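Local coordinates for protein endoglucanase (Clostridium thermocellum, PDB 2YIK) that probably cleaves internal beta-1,4 bonds of cellulose as a family 9 glycoside hydrolase, helping to degrade plant polysaccharide, at residues N39-L44 with G511-F516; Y75-P80 with D109-F114; V184-I189 with R205-T210. One frame throughout, in Å; residues are numbered along the deposited sequence.

Contact 1. Residues N39-L44 with G511-F516; sequences NYAKAL and GLYRFF
Tyr-40 and Leu-512 meet ring to methylene: Leu-512 CB sits over one face of the phenol ring, 4.1 Å from its centroid and 22° off the ring normal, which makes it a CH-pi contact displaced toward the CG side of the ring. The chi1 of Tyr-40, -48°, sets CG beside its own backbone N and opposite the carbonyl carbon, and this directs the ring toward Leu-512 and Phe-516 of the neighbouring helix.

The remaining contacts are apolar. At the far part of the ring, Tyr-40 CE2 lies 4.0 Å from Phe-516 CB, so the phenol spans one helical turn from Leu-512 to Phe-516, while the phenyl ring of Phe-516 leads off in another direction. Nearer the backbone, Tyr-40 CB and Tyr-513 CB are 4.2 Å apart. Tyr-513 has CG anti to the backbone N, which carries its ring alongside the first turn of the partner, where CE1 approaches Ala-41 CB to 3.6 Å.

These side chains join helix 40-47 to helix 499-516, the start of the catalytic fold to its last helix. In family 9 enzymes that fold is an (alpha/alpha)6 barrel, and the segments here run nearly antiparallel, their axes 161° apart in direction and 8.9 Å at closest approach.

The polar bonds lie within the first segment or go to residues outside the pair. Asn-39 is the N-cap of helix 40-47: its OD1 accepts from Lys-42 N at 3.1 Å in a nearly straight bond, with the donor above the carbonyl plane, and only weakly from Ala-41 N. The hydroxyl of the buried Tyr-40 is hydrogen-bonded to Asp-426 and Arg-422 of helix 416-428, a helix that also packs on Leu-512 and Phe-516.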
loop_
_atom_site.group_PDB
_atom_site.type_symbol
_atom_site.label_atom_id
_atom_site.label_comp_id
_atom_site.label_asym_id
_atom_site.label_seq_id
_atom_site.Cartn_x
_atom_site.Cartn_y
_atom_site.Cartn_z
ATOM N N ASN A 39 -16.950 11.209 -12.234
ATOM C CA ASN A 39 -16.655 12.257 -11.265
ATOM C C ASN A 39 -15.463 11.784 -10.429
ATOM O O ASN A 39 -15.617 10.938 -9.553
ATOM C CB ASN A 39 -17.896 12.431 -10.380
ATOM C CG ASN A 39 -17.740 13.518 -9.339
ATOM O OD1 ASN A 39 -16.628 13.940 -9.020
ATOM N ND2 ASN A 39 -18.868 13.968 -8.785
ATOM N N TYR A 40 -14.285 12.338 -10.694
ATOM C CA TYR A 40 -13.081 11.931 -9.984
ATOM C C TYR A 40 -12.979 12.439 -8.555
ATOM O O TYR A 40 -12.275 11.846 -7.741
ATOM C CB TYR A 40 -11.848 12.335 -10.794
ATOM C CG TYR A 40 -11.973 11.939 -12.247
ATOM C CD1 TYR A 40 -12.256 10.616 -12.610
ATOM C CD2 TYR A 40 -11.891 12.896 -13.261
ATOM C CE1 TYR A 40 -12.463 10.263 -13.943
ATOM C CE2 TYR A 40 -12.096 12.550 -14.596
ATOM C CZ TYR A 40 -12.386 11.239 -14.927
ATOM O OH TYR A 40 -12.623 10.929 -16.243
ATOM N N ALA A 41 -13.676 13.529 -8.246
ATOM C CA ALA A 41 -13.658 14.067 -6.885
ATOM C C ALA A 41 -14.406 13.090 -5.991
ATOM O O ALA A 41 -13.968 12.765 -4.887
ATOM C CB ALA A 41 -14.327 15.443 -6.835
ATOM N N LYS A 42 -15.543 12.617 -6.480
ATOM C CA LYS A 42 -16.348 11.664 -5.735
ATOM C C LYS A 42 -15.631 10.316 -5.675
ATOM O O LYS A 42 -15.728 9.594 -4.681
ATOM C CB LYS A 42 -17.713 11.501 -6.406
ATOM C CG LYS A 42 -18.567 10.407 -5.794
ATOM C CD LYS A 42 -19.905 10.237 -6.520
ATOM C CE LYS A 42 -20.556 8.912 -6.123
ATOM N NZ LYS A 42 -21.933 8.756 -6.674
ATOM N N ALA A 43 -14.914 9.974 -6.741
ATOM C CA ALA A 43 -14.188 8.706 -6.783
ATOM C C ALA A 43 -13.110 8.712 -5.702
ATOM O O ALA A 43 -12.912 7.722 -4.995
ATOM C CB ALA A 43 -13.565 8.509 -8.156
ATOM N N LEU A 44 -12.419 9.839 -5.573
ATOM C CA LEU A 44 -11.377 9.988 -4.560
ATOM C C LEU A 44 -12.011 9.838 -3.182
ATOM O O LEU A 44 -11.539 9.069 -2.341
ATOM C CB LEU A 44 -10.713 11.368 -4.672
ATOM C CG LEU A 44 -9.718 11.714 -3.558
ATOM C CD1 LEU A 44 -8.603 10.674 -3.539
ATOM C CD2 LEU A 44 -9.138 13.109 -3.771
ATOM N N GLY A 511 -5.056 12.302 -8.828
ATOM C CA GLY A 511 -4.301 12.750 -9.985
ATOM C C GLY A 511 -5.195 13.126 -11.155
ATOM O O GLY A 511 -4.914 14.089 -11.871
ATOM N N LEU A 512 -6.261 12.358 -11.361
ATOM C CA LEU A 512 -7.200 12.637 -12.447
ATOM C C LEU A 512 -7.967 13.916 -12.153
ATOM O O LEU A 512 -8.272 14.694 -13.058
ATOM C CB LEU A 512 -8.178 11.467 -12.624
ATOM C CG LEU A 512 -7.558 10.250 -13.311
ATOM C CD1 LEU A 512 -8.432 9.029 -13.101
ATOM C CD2 LEU A 512 -7.362 10.547 -14.791
ATOM N N TYR A 513 -8.284 14.136 -10.883
ATOM C CA TYR A 513 -9.006 15.341 -10.510
ATOM C C TYR A 513 -8.093 16.539 -10.749
ATOM O O TYR A 513 -8.538 17.617 -11.147
ATOM C CB TYR A 513 -9.412 15.301 -9.040
ATOM C CG TYR A 513 -10.244 16.498 -8.659
ATOM C CD1 TYR A 513 -11.566 16.617 -9.091
ATOM C CD2 TYR A 513 -9.692 17.545 -7.921
ATOM C CE1 TYR A 513 -12.322 17.758 -8.798
ATOM C CE2 TYR A 513 -10.432 18.684 -7.628
ATOM C CZ TYR A 513 -11.745 18.785 -8.068
ATOM O OH TYR A 513 -12.472 19.915 -7.770
ATOM N N ARG A 514 -6.805 16.335 -10.510
ATOM C CA ARG A 514 -5.827 17.390 -10.700
ATOM C C ARG A 514 -5.830 17.952 -12.117
ATOM O O ARG A 514 -5.816 19.167 -12.309
ATOM C CB ARG A 514 -4.429 16.864 -10.379
ATOM C CG ARG A 514 -3.320 17.901 -10.517
ATOM C CD ARG A 514 -1.964 17.309 -10.152
ATOM N NE ARG A 514 -0.920 18.322 -10.053
ATOM C CZ ARG A 514 -0.451 18.815 -8.908
ATOM N NH1 ARG A 514 -0.925 18.387 -7.751
ATOM N NH2 ARG A 514 0.490 19.748 -8.924
ATOM N N PHE A 515 -5.853 17.068 -13.111
ATOM C CA PHE A 515 -5.812 17.499 -14.506
ATOM C C PHE A 515 -7.162 17.600 -15.208
ATOM O O PHE A 515 -7.288 18.334 -16.179
ATOM C CB PHE A 515 -4.929 16.550 -15.334
ATOM C CG PHE A 515 -3.511 16.430 -14.839
ATOM C CD1 PHE A 515 -2.704 17.555 -14.707
ATOM C CD2 PHE A 515 -2.971 15.181 -14.538
ATOM C CE1 PHE A 515 -1.382 17.440 -14.284
ATOM C CE2 PHE A 515 -1.648 15.055 -14.115
ATOM C CZ PHE A 515 -0.852 16.190 -13.989
ATOM N N PHE A 516 -8.164 16.872 -14.721
ATOM C CA PHE A 516 -9.473 16.854 -15.369
ATOM C C PHE A 516 -10.691 17.272 -14.542
ATOM O O PHE A 516 -11.813 17.219 -15.041
ATOM C CB PHE A 516 -9.736 15.451 -15.937
ATOM C CG PHE A 516 -8.633 14.932 -16.823
ATOM C CD1 PHE A 516 -8.337 15.567 -18.027
ATOM C CD2 PHE A 516 -7.877 13.830 -16.441
ATOM C CE1 PHE A 516 -7.302 15.116 -18.843
ATOM C CE2 PHE A 516 -6.839 13.366 -17.245
ATOM C CZ PHE A 516 -6.548 14.010 -18.450
#

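Contact 2. Residues Y75-P80 with D109-F114; sequences YDARLP and DVSGGF
A 3-10 segment that runs to Ala-77, just past the zinc ligands Cys-72 and His-73, meets the loop 109-114, which is joined to it by one backbone bond, and an Asx turn shapes the loop itself. Val-110 N donates to Asp-76 O at 3.1 Å with an N-H...O angle of 165°; the donor stands 41° out of the carbonyl plane, away from a lone-pair direction. Val-110 CG2 also approaches Asp-76 O, at 3.4 Å.

In the Asx turn, Asp-109 OD1 accepts twice: from Ser-111 OG at 2.7 Å through the syn lone pair, and from Ser-111 N at 2.9 Å, nearly in line with the C-O bond. With chi1 at -177° the carboxylate is turned back beside its own carbonyl carbon, where both donors can grip it, and the pair of bonds fixes its rotation. Asp-109 OD1 also rests on Ala-77, 3.4 Å from its CB.

The loop follows strand 107-108, which pairs antiparallel with 79-80 and contains the calcium ligand Lys-107. From strand 79-80, Leu-79 CD2 touches Val-110 CG2 at 4.0 Å.

Asp-76 faces Ser-111 through its methylene, CB to CB 3.8 Å. Beyond it the carboxylate divides its bonds: OD1 forms a salt bridge with Arg-204, while OD2 accepts from a water that in turn accepts from Gly-112 N; the Asp-76 side chain is about 5 Å from the zinc ion.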
loop_
_atom_site.group_PDB
_atom_site.type_symbol
_atom_site.label_atom_id
_atom_site.label_comp_id
_atom_site.label_asym_id
_atom_site.label_seq_id
_atom_site.Cartn_x
_atom_site.Cartn_y
_atom_site.Cartn_z
ATOM N N TYR A 75 -7.964 -8.761 21.260
ATOM C CA TYR A 75 -7.007 -9.564 22.011
ATOM C C TYR A 75 -5.603 -9.434 21.411
ATOM O O TYR A 75 -4.623 -9.873 22.017
ATOM C CB TYR A 75 -7.428 -11.044 22.093
ATOM C CG TYR A 75 -7.913 -11.681 20.811
ATOM C CD1 TYR A 75 -9.202 -11.439 20.334
ATOM C CD2 TYR A 75 -7.104 -12.576 20.103
ATOM C CE1 TYR A 75 -9.682 -12.082 19.186
ATOM C CE2 TYR A 75 -7.570 -13.222 18.957
ATOM C CZ TYR A 75 -8.861 -12.973 18.507
ATOM O OH TYR A 75 -9.343 -13.635 17.398
ATOM N N ASP A 76 -5.517 -8.828 20.221
ATOM C CA ASP A 76 -4.234 -8.584 19.550
ATOM C C ASP A 76 -3.429 -7.653 20.454
ATOM O O ASP A 76 -2.195 -7.681 20.460
ATOM C CB ASP A 76 -4.417 -7.842 18.214
ATOM C CG ASP A 76 -4.953 -8.722 17.095
ATOM O OD1 ASP A 76 -5.054 -9.956 17.265
ATOM O OD2 ASP A 76 -5.264 -8.151 16.022
ATOM N N ALA A 77 -4.149 -6.816 21.197
ATOM C CA ALA A 77 -3.533 -5.843 22.091
ATOM C C ALA A 77 -2.926 -6.470 23.345
ATOM O O ALA A 77 -2.231 -5.799 24.103
ATOM C CB ALA A 77 -4.554 -4.771 22.477
ATOM N N ARG A 78 -3.190 -7.756 23.550
ATOM C CA ARG A 78 -2.665 -8.478 24.700
ATOM C C ARG A 78 -2.109 -9.816 24.255
ATOM O O ARG A 78 -2.406 -10.845 24.863
ATOM C CB ARG A 78 -3.762 -8.742 25.733
ATOM C CG ARG A 78 -4.375 -7.526 26.392
ATOM C CD ARG A 78 -5.879 -7.764 26.484
ATOM N NE ARG A 78 -6.195 -9.192 26.335
ATOM C CZ ARG A 78 -7.377 -9.672 25.949
ATOM N NH1 ARG A 78 -8.374 -8.840 25.668
ATOM N NH2 ARG A 78 -7.556 -10.990 25.825
ATOM N N LEU A 79 -1.323 -9.812 23.182
ATOM C CA LEU A 79 -0.723 -11.046 22.677
ATOM C C LEU A 79 0.272 -11.596 23.701
ATOM O O LEU A 79 1.159 -10.871 24.149
ATOM C CB LEU A 79 0.019 -10.770 21.371
ATOM C CG LEU A 79 0.689 -11.988 20.731
ATOM C CD1 LEU A 79 -0.376 -12.952 20.254
ATOM C CD2 LEU A 79 1.558 -11.556 19.569
ATOM N N PRO A 80 0.135 -12.879 24.092
ATOM C CA PRO A 80 1.071 -13.446 25.069
ATOM C C PRO A 80 2.475 -13.555 24.499
ATOM O O PRO A 80 2.670 -14.033 23.384
ATOM C CB PRO A 80 0.471 -14.818 25.375
ATOM C CG PRO A 80 -0.997 -14.592 25.185
ATOM C CD PRO A 80 -1.015 -13.781 23.897
ATOM N N ASP A 109 1.336 -5.511 22.660
ATOM C CA ASP A 109 0.246 -4.944 21.882
ATOM C C ASP A 109 0.589 -4.834 20.391
ATOM O O ASP A 109 1.363 -3.969 19.984
ATOM C CB ASP A 109 -0.102 -3.560 22.443
ATOM C CG ASP A 109 -1.281 -2.913 21.737
ATOM O OD1 ASP A 109 -1.846 -3.519 20.798
ATOM O OD2 ASP A 109 -1.644 -1.781 22.127
ATOM N N VAL A 110 0.025 -5.725 19.579
ATOM C CA VAL A 110 0.261 -5.678 18.138
ATOM C C VAL A 110 -1.078 -5.452 17.437
ATOM O O VAL A 110 -1.319 -5.940 16.330
ATOM C CB VAL A 110 0.928 -6.973 17.598
ATOM C CG1 VAL A 110 2.355 -7.079 18.119
ATOM C CG2 VAL A 110 0.125 -8.186 17.993
ATOM N N SER A 111 -1.942 -4.689 18.100
ATOM C CA SER A 111 -3.258 -4.366 17.578
ATOM C C SER A 111 -3.194 -3.130 16.685
ATOM O O SER A 111 -2.219 -2.374 16.705
ATOM C CB SER A 111 -4.236 -4.096 18.725
ATOM O OG SER A 111 -3.976 -2.839 19.330
ATOM N N GLY A 112 -4.247 -2.937 15.900
ATOM C CA GLY A 112 -4.313 -1.790 15.016
ATOM C C GLY A 112 -4.099 -2.136 13.558
ATOM O O GLY A 112 -4.078 -3.306 13.182
ATOM N N GLY A 113 -3.939 -1.114 12.730
ATOM C CA GLY A 113 -3.729 -1.374 11.321
ATOM C C GLY A 113 -4.989 -1.811 10.593
ATOM O O GLY A 113 -6.111 -1.562 11.048
ATOM N N PHE A 114 -4.798 -2.517 9.483
ATOM C CA PHE A 114 -5.911 -2.934 8.639
ATOM C C PHE A 114 -5.912 -4.407 8.259
ATOM O O PHE A 114 -4.848 -5.002 8.097
ATOM C CB PHE A 114 -5.877 -2.113 7.344
ATOM C CG PHE A 114 -5.954 -0.621 7.559
ATOM C CD1 PHE A 114 -4.840 0.094 7.985
ATOM C CD2 PHE A 114 -7.142 0.067 7.322
ATOM C CE1 PHE A 114 -4.907 1.476 8.174
ATOM C CE2 PHE A 114 -7.224 1.448 7.506
ATOM C CZ PHE A 114 -6.104 2.156 7.932
HETATM O O HOH W 1 -5.683 -5.455 15.908
#

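Contact 3. Residues V184-I189 with R205-T210; sequences VGDGDI and RGWFIT
Trp-207 reaches back from its strand to the turn at Gly-185, and its indole can be followed outward. CB leaves the backbone with chi1 at -47°, placing CG beside the backbone N and opposite the carbonyl carbon; this swings the ring toward 184-189. CD1, on the five-membered ring, comes 3.6 Å from Gly-185 O. One atom further, NE1 donates to Gly-185 O at 2.9 Å. This bond is bent, with an N-H...O angle of 140°, and the oxygen lies 25° out of the ring plane, near the edge of the indole. Gly-185 O also receives Gln-183 NE2, so two side-chain donors hold a buried carbonyl. On the six-membered ring, CZ2 has Asp-186 OD2 at its edge, 3.9 Å away, and the carboxylate plane is almost perpendicular to the indole. Over one face, offset toward the rim, lies Arg-205 CD, from the residue just before the strand; its guanidinium continues to the carbonyl of Thr-86.

The backbone evidence agrees. Gly-185 N donates to Arg-205 O at 2.8 Å, in the carbonyl plane, and Val-184 CA adds a CA-H...O contact to the same oxygen. Gly-185 adopts a positive phi, a conformation in which a side chain would press on the preceding carbonyl, and here the chain leaves the strand. Just past it Asp-186 acts as N-cap of helix 187-190, its OD1 accepting from Asp-188 N at 3.0 Å from above the carboxylate plane.

Val-184 and Gly-206 form a non-hydrogen-bonded antiparallel pair, CA to CA 4.6 Å. The arrangement is that of the end of an antiparallel strand pair, 177-184 with 206-209, where the chain leaves the sheet for a capped helix.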
loop_
_atom_site.group_PDB
_atom_site.type_symbol
_atom_site.label_atom_id
_atom_site.label_comp_id
_atom_site.label_asym_id
_atom_site.label_seq_id
_atom_site.Cartn_x
_atom_site.Cartn_y
_atom_site.Cartn_z
ATOM N N VAL A 184 -0.138 -10.479 12.035
ATOM C CA VAL A 184 -0.983 -10.918 13.133
ATOM C C VAL A 184 -2.060 -11.758 12.456
ATOM O O VAL A 184 -2.775 -11.283 11.573
ATOM C CB VAL A 184 -1.623 -9.723 13.883
ATOM C CG1 VAL A 184 -2.500 -10.236 15.013
ATOM C CG2 VAL A 184 -0.529 -8.800 14.437
ATOM N N GLY A 185 -2.158 -13.018 12.855
ATOM C CA GLY A 185 -3.132 -13.892 12.233
ATOM C C GLY A 185 -2.415 -14.851 11.300
ATOM O O GLY A 185 -1.206 -14.745 11.111
ATOM N N ASP A 186 -3.177 -15.761 10.701
ATOM C CA ASP A 186 -2.645 -16.782 9.801
ATOM C C ASP A 186 -3.720 -17.141 8.776
ATOM O O ASP A 186 -4.835 -17.502 9.146
ATOM C CB ASP A 186 -2.288 -18.026 10.627
ATOM C CG ASP A 186 -1.620 -19.117 9.810
ATOM O OD1 ASP A 186 -1.657 -19.060 8.566
ATOM O OD2 ASP A 186 -1.061 -20.048 10.425
ATOM N N GLY A 187 -3.395 -17.045 7.492
ATOM C CA GLY A 187 -4.378 -17.375 6.476
ATOM C C GLY A 187 -4.969 -18.764 6.671
ATOM O O GLY A 187 -6.163 -18.979 6.475
ATOM N N ASP A 188 -4.129 -19.708 7.078
ATOM C CA ASP A 188 -4.572 -21.082 7.285
ATOM C C ASP A 188 -5.672 -21.198 8.323
ATOM O O ASP A 188 -6.516 -22.094 8.248
ATOM C CB ASP A 188 -3.397 -21.963 7.708
ATOM C CG ASP A 188 -2.389 -22.152 6.602
ATOM O OD1 ASP A 188 -2.607 -21.621 5.486
ATOM O OD2 ASP A 188 -1.378 -22.841 6.854
ATOM N N ILE A 189 -5.658 -20.299 9.299
ATOM C CA ILE A 189 -6.659 -20.316 10.355
ATOM C C ILE A 189 -7.803 -19.359 10.054
ATOM O O ILE A 189 -8.974 -19.751 10.073
ATOM C CB ILE A 189 -6.019 -19.955 11.724
ATOM C CG1 ILE A 189 -5.070 -21.081 12.144
ATOM C CG2 ILE A 189 -7.101 -19.747 12.790
ATOM C CD1 ILE A 189 -4.210 -20.765 13.359
ATOM N N ARG A 205 -1.717 -15.570 15.743
ATOM C CA ARG A 205 -0.307 -15.550 16.086
ATOM C C ARG A 205 0.359 -14.254 15.635
ATOM O O ARG A 205 -0.038 -13.650 14.633
ATOM C CB ARG A 205 0.400 -16.742 15.435
ATOM C CG ARG A 205 1.762 -17.046 16.023
ATOM C CD ARG A 205 2.377 -18.285 15.403
ATOM N NE ARG A 205 3.518 -18.747 16.189
ATOM C CZ ARG A 205 4.471 -19.552 15.734
ATOM N NH1 ARG A 205 4.433 -19.997 14.483
ATOM N NH2 ARG A 205 5.466 -19.901 16.531
ATOM N N GLY A 206 1.357 -13.823 16.401
ATOM C CA GLY A 206 2.099 -12.630 16.050
ATOM C C GLY A 206 3.413 -13.106 15.451
ATOM O O GLY A 206 4.116 -13.907 16.065
ATOM N N TRP A 207 3.746 -12.649 14.250
ATOM C CA TRP A 207 4.989 -13.072 13.617
ATOM C C TRP A 207 5.948 -11.883 13.639
ATOM O O TRP A 207 5.585 -10.756 13.278
ATOM C CB TRP A 207 4.719 -13.579 12.190
ATOM C CG TRP A 207 3.545 -14.557 12.103
ATOM C CD1 TRP A 207 2.220 -14.256 12.236
ATOM C CD2 TRP A 207 3.605 -15.973 11.844
ATOM N NE1 TRP A 207 1.451 -15.384 12.072
ATOM C CE2 TRP A 207 2.273 -16.450 11.830
ATOM C CE3 TRP A 207 4.648 -16.878 11.622
ATOM C CZ2 TRP A 207 1.960 -17.799 11.600
ATOM C CZ3 TRP A 207 4.335 -18.224 11.392
ATOM C CH2 TRP A 207 2.999 -18.666 11.384
ATOM N N PHE A 208 7.175 -12.147 14.077
ATOM C CA PHE A 208 8.175 -11.102 14.240
ATOM C C PHE A 208 9.458 -11.294 13.458
ATOM O O PHE A 208 9.937 -12.416 13.313
ATOM C CB PHE A 208 8.573 -10.985 15.722
ATOM C CG PHE A 208 7.444 -10.607 16.644
ATOM C CD1 PHE A 208 6.374 -11.469 16.861
ATOM C CD2 PHE A 208 7.461 -9.383 17.312
ATOM C CE1 PHE A 208 5.339 -11.120 17.722
ATOM C CE2 PHE A 208 6.429 -9.028 18.174
ATOM C CZ PHE A 208 5.369 -9.897 18.380
ATOM N N ILE A 209 10.016 -10.191 12.960
ATOM C CA ILE A 209 11.301 -10.245 12.270
ATOM C C ILE A 209 12.311 -9.909 13.363
ATOM O O ILE A 209 12.107 -8.998 14.170
ATOM C CB ILE A 209 11.441 -9.217 11.120
ATOM C CG1 ILE A 209 10.623 -9.671 9.915
ATOM C CG2 ILE A 209 12.907 -9.109 10.684
ATOM C CD1 ILE A 209 9.462 -8.778 9.615
ATOM N N THR A 210 13.403 -10.653 13.355
ATOM C CA THR A 210 14.463 -10.550 14.337
ATOM C C THR A 210 15.794 -10.544 13.577
ATOM O O THR A 210 15.822 -10.858 12.388
ATOM C CB THR A 210 14.315 -11.783 15.268
ATOM O OG1 THR A 210 13.631 -11.402 16.466
ATOM C CG2 THR A 210 15.620 -12.417 15.561
#

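Overall arrangement
All three contacts lie about 19 to 20 Å from the centre of the chain, but on two sides of it. Contact 1 joins the first and last modelled helices, 40-47 and 499-516, so contacts 2 and 3 both fall within the long sequence it brackets; its centre is 36 Å from contact 2 and 38 Å from contact 3. The other two follow one another along the chain, with centres 11 Å apart, and touch directly: Val-184 packs on Asp-76 and Val-110, Leu-79 on Gly-206, and Val-110 on Phe-208. Contact 1 brings the two ends of the helical fold together on one side, while small beta elements near the zinc ion form a continuous packed patch on the other.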